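Local atomic coordinates of methyl-accepting chemotaxis sensory transducer (Anaeromyxobacter dehalogenans, PDB entry 4K08), a protein that probably senses small molecules in the periplasm through its PAS-like Cache domain and passes the signal to the chemotaxis machinery. Residues R7-V11 and S139-V143; F96-V100 and F126-Y130. One frame throughout, in Å; residues are numbered along the deposited sequence.

How the contacts relate
From the N terminus the chain enters the long helix 5-30, whose first turns carry 7-11. It then runs through helix 36-49, two short strands and helix 92-103, the source of 96-100, before strand 105-113 leads into strand 120-130. There contact 2 closes an inner loop, bringing 126-130 back against helix 92-103. The next strand, 135-142, returns antiparallel beside it, and its end meets 7-11 in contact 1, so the inner loop is nested within one that spans nearly the whole domain. Both contacts reach the same antiparallel sheet from different helices. They touch where Phe-126 N probably hydrogen-bonds to Ser-139 O, at 2.9 Å, joining the neighbouring strands.

Contact 1 (R7-V11 and S139-V143); sequences RQAKV and SGLYV
The guanidinium of Arg-7 reaches the end of strand 135-142 and supplies all the polar bonds of this contact. Arg-7 NH2 donates to Tyr-142 O at 3.3 Å, with an N-H...O angle of 149°. The acceptor lies in the guanidinium plane, whereas the donor stands above the carbonyl plane. Arg-7 NH1 adds weak bonds to Tyr-142 O and to Val-143 O, the latter 3.4 Å away. A bend at chi3 (63°) turns the otherwise extended chain toward these carbonyls. Replacement of this arginine by alanine would probably deprive both carbonyl oxygens of their donor on the helix and uncover part of Leu-141.

Apolar contacts accompany these bonds. Leu-141 CD1 lies over one guanidinium face, off toward its rim, 3.8 Å from Arg-7 NH1, while its other methyl, CD2, lodges between Val-11 CG2, at 3.8 Å, and Gln-8 CG, at 3.9 Å. Nearer the start of the strand segment, Val-11 CG1 sits against Ser-139 O at 3.2 Å. Ser-139 OG is hydrogen-bonded to Tyr-52 OH and Tyr-57 O.

The short segments run nearly antiparallel, at 155°, with axes 8.2 Å apart. A long N-terminal helix packed on the antiparallel sheet of a PAS-like sensor domain is characteristic of Cache domains.

Contact 2 (F96-V100 and F126-Y130); sequences FVRTV and FVTQY
One face of the Phe-96 ring receives Val-127 CG1 in a CH-pi contact: the methyl stands 3.9 Å from the ring centroid and 17° off the normal, shifted toward the CG-CD1 side. Other aromatic groups surround this phenylalanine, with Tyr-110 meeting it edge-to-face and Trp-59 meeting it with its ring plane inclined. Val-127 places CG1 anti to its carbonyl carbon (chi1 -69°), leaving CG2 to meet the next helical turn. There Val-127 CG2 packs 3.7 Å from Val-100 CG1 and more loosely against Thr-99 CG2, at 4.3 Å.

Helix 92-103 lies across the antiparallel sheet, opposite the long helix 5-30, as in the central PAS-like fold of Cache domains. The local axes cross at 65°. An acetate ion, probably from the crystallisation liquor, lies about 4 Å from the Phe-96 side chain (nearest atoms); such ions often mark pockets.

Val-100 spans two levels of strand 120-130. Besides meeting Val-127, Val-100 CG1 rests on the backbone at Thr-128 C, 3.9 Å away. Val-100 and Gln-129 lie alongside one another, pointing opposite ways, with Val-100 CB 3.9 Å from Gln-129 CB. Farther along the side chain, Gln-129 OE1 meets Val-100 CG2 at 3.8 Å.

Contact 1 (R7-V11 and S139-V143)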
# COMPACT_ATOMS: atom_id res chain seq x y z
N ARG A 7 3.87 -8.17 15.29
CA ARG A 7 3.52 -8.37 13.89
C ARG A 7 3.22 -7.03 13.20
O ARG A 7 3.59 -6.82 12.04
CB ARG A 7 2.30 -9.28 13.75
CG ARG A 7 2.45 -10.66 14.39
CD ARG A 7 1.22 -11.54 14.13
NE ARG A 7 1.03 -11.79 12.70
CZ ARG A 7 -0.15 -12.03 12.11
NH1 ARG A 7 -1.28 -12.05 12.82
NH2 ARG A 7 -0.19 -12.25 10.79
N GLN A 8 2.55 -6.11 13.92
CA GLN A 8 2.28 -4.79 13.36
C GLN A 8 3.58 -4.06 13.14
O GLN A 8 3.71 -3.35 12.16
CB GLN A 8 1.37 -3.96 14.27
CG GLN A 8 -0.09 -4.34 14.20
CD GLN A 8 -0.98 -3.33 14.90
OE1 GLN A 8 -1.88 -3.70 15.64
NE2 GLN A 8 -0.74 -2.04 14.65
N ALA A 9 4.53 -4.22 14.07
CA ALA A 9 5.84 -3.62 13.91
C ALA A 9 6.55 -4.19 12.69
O ALA A 9 7.28 -3.48 12.01
CB ALA A 9 6.70 -3.84 15.17
N LYS A 10 6.36 -5.46 12.39
CA LYS A 10 7.02 -6.01 11.22
C LYS A 10 6.41 -5.50 9.92
O LYS A 10 7.13 -5.25 8.97
CB LYS A 10 7.02 -7.54 11.22
CG LYS A 10 7.75 -8.10 10.00
CD LYS A 10 8.31 -9.45 10.24
CE LYS A 10 9.08 -9.95 9.02
NZ LYS A 10 9.33 -11.42 9.18
N VAL A 11 5.08 -5.38 9.87
CA VAL A 11 4.40 -4.80 8.71
C VAL A 11 4.86 -3.34 8.54
O VAL A 11 5.24 -2.91 7.45
CB VAL A 11 2.87 -4.89 8.88
CG1 VAL A 11 2.15 -4.03 7.85
CG2 VAL A 11 2.41 -6.37 8.74
N SER A 139 0.90 -2.15 3.13
CA SER A 139 0.94 -3.60 3.28
C SER A 139 0.23 -3.89 4.59
O SER A 139 0.20 -3.03 5.47
CB SER A 139 2.38 -4.15 3.32
OG SER A 139 2.38 -5.57 3.33
N GLY A 140 -0.36 -5.08 4.73
CA GLY A 140 -1.04 -5.44 5.97
C GLY A 140 -0.83 -6.89 6.40
O GLY A 140 -0.36 -7.73 5.63
N LEU A 141 -1.20 -7.19 7.65
CA LEU A 141 -1.22 -8.56 8.15
C LEU A 141 -2.68 -9.01 8.28
O LEU A 141 -3.61 -8.19 8.47
CB LEU A 141 -0.51 -8.67 9.51
CG LEU A 141 -1.19 -7.76 10.58
CD1 LEU A 141 -2.07 -8.57 11.49
CD2 LEU A 141 -0.21 -6.98 11.40
N TYR A 142 -2.87 -10.31 8.20
CA TYR A 142 -4.17 -10.90 8.38
C TYR A 142 -4.23 -11.33 9.86
O TYR A 142 -3.44 -12.17 10.32
CB TYR A 142 -4.39 -12.05 7.41
CG TYR A 142 -4.47 -11.50 5.99
CD1 TYR A 142 -5.71 -11.08 5.45
CD2 TYR A 142 -3.30 -11.35 5.20
CE1 TYR A 142 -5.79 -10.51 4.15
CE2 TYR A 142 -3.36 -10.80 3.89
CZ TYR A 142 -4.60 -10.38 3.38
OH TYR A 142 -4.70 -9.84 2.12
N VAL A 143 -5.13 -10.67 10.57
CA VAL A 143 -5.29 -10.85 12.02
C VAL A 143 -5.30 -12.32 12.42
O VAL A 143 -4.61 -12.68 13.36
CB VAL A 143 -6.56 -10.19 12.58
CG1 VAL A 143 -6.73 -10.57 14.08
CG2 VAL A 143 -6.53 -8.66 12.38

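Contact 2 (F96-V100 and F126-Y130)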
# COMPACT_ATOMS: atom_id res chain seq x y z
N PHE A 96 -7.36 5.37 3.94
CA PHE A 96 -5.90 5.46 3.72
C PHE A 96 -5.49 6.89 3.37
O PHE A 96 -4.50 7.41 3.88
CB PHE A 96 -5.44 4.57 2.56
CG PHE A 96 -5.68 3.10 2.75
CD1 PHE A 96 -5.90 2.56 4.01
CD2 PHE A 96 -5.65 2.23 1.66
CE1 PHE A 96 -6.11 1.20 4.17
CE2 PHE A 96 -5.87 0.86 1.81
CZ PHE A 96 -6.09 0.35 3.07
N VAL A 97 -6.22 7.49 2.44
CA VAL A 97 -5.86 8.81 1.93
C VAL A 97 -6.01 9.84 3.06
O VAL A 97 -5.13 10.69 3.22
CB VAL A 97 -6.69 9.21 0.66
CG1 VAL A 97 -6.62 10.78 0.35
CG2 VAL A 97 -6.25 8.36 -0.51
N ARG A 98 -7.08 9.73 3.86
CA ARG A 98 -7.27 10.64 5.01
C ARG A 98 -6.16 10.48 6.03
O ARG A 98 -5.66 11.45 6.56
CB ARG A 98 -8.62 10.41 5.70
CG ARG A 98 -9.84 10.92 4.94
CD ARG A 98 -11.07 11.01 5.88
NE ARG A 98 -12.11 10.05 5.50
CZ ARG A 98 -12.77 10.10 4.34
NH1 ARG A 98 -13.71 9.16 4.06
NH2 ARG A 98 -12.49 11.08 3.44
N THR A 99 -5.77 9.24 6.29
CA THR A 99 -4.72 8.95 7.26
C THR A 99 -3.38 9.52 6.83
O THR A 99 -2.66 10.09 7.65
CB THR A 99 -4.55 7.42 7.41
OG1 THR A 99 -5.80 6.86 7.84
CG2 THR A 99 -3.45 7.08 8.41
N VAL A 100 -2.98 9.33 5.56
CA VAL A 100 -1.67 9.82 5.17
C VAL A 100 -1.76 11.36 4.98
O VAL A 100 -0.81 12.05 5.32
CB VAL A 100 -1.05 9.17 3.90
CG1 VAL A 100 -1.03 7.56 4.01
CG2 VAL A 100 -1.76 9.65 2.65
N PHE A 126 -0.38 -1.06 7.50
CA PHE A 126 0.32 0.22 7.60
C PHE A 126 0.42 0.89 6.22
O PHE A 126 0.90 0.26 5.25
CB PHE A 126 1.71 0.05 8.20
CG PHE A 126 2.30 1.36 8.70
CD1 PHE A 126 1.85 1.93 9.90
CD2 PHE A 126 3.28 2.02 7.97
CE1 PHE A 126 2.39 3.13 10.37
CE2 PHE A 126 3.83 3.22 8.43
CZ PHE A 126 3.38 3.78 9.64
N VAL A 127 -0.05 2.14 6.14
CA VAL A 127 0.07 2.93 4.91
C VAL A 127 0.96 4.15 5.10
O VAL A 127 1.01 4.77 6.16
CB VAL A 127 -1.28 3.41 4.39
CG1 VAL A 127 -2.10 2.21 3.87
CG2 VAL A 127 -2.05 4.28 5.48
N THR A 128 1.67 4.48 4.03
CA THR A 128 2.57 5.62 4.06
C THR A 128 2.43 6.37 2.74
O THR A 128 1.77 5.90 1.83
CB THR A 128 4.00 5.18 4.34
OG1 THR A 128 4.79 6.35 4.63
CG2 THR A 128 4.56 4.43 3.14
N GLN A 129 3.03 7.55 2.61
CA GLN A 129 2.85 8.31 1.38
C GLN A 129 4.19 8.64 0.77
O GLN A 129 5.21 8.71 1.48
CB GLN A 129 2.07 9.62 1.63
CG GLN A 129 2.88 10.60 2.44
CD GLN A 129 2.12 11.89 2.76
OE1 GLN A 129 1.06 12.19 2.18
NE2 GLN A 129 2.69 12.66 3.69
N TYR A 130 4.18 8.86 -0.54
CA TYR A 130 5.29 9.53 -1.20
C TYR A 130 4.70 10.75 -1.91
O TYR A 130 4.08 10.63 -2.97
CB TYR A 130 6.04 8.55 -2.16
CG TYR A 130 7.20 9.25 -2.83
CD1 TYR A 130 8.26 9.77 -2.06
CD2 TYR A 130 7.23 9.45 -4.21
CE1 TYR A 130 9.33 10.46 -2.66
CE2 TYR A 130 8.29 10.14 -4.82
CZ TYR A 130 9.34 10.64 -4.04
OH TYR A 130 10.40 11.30 -4.64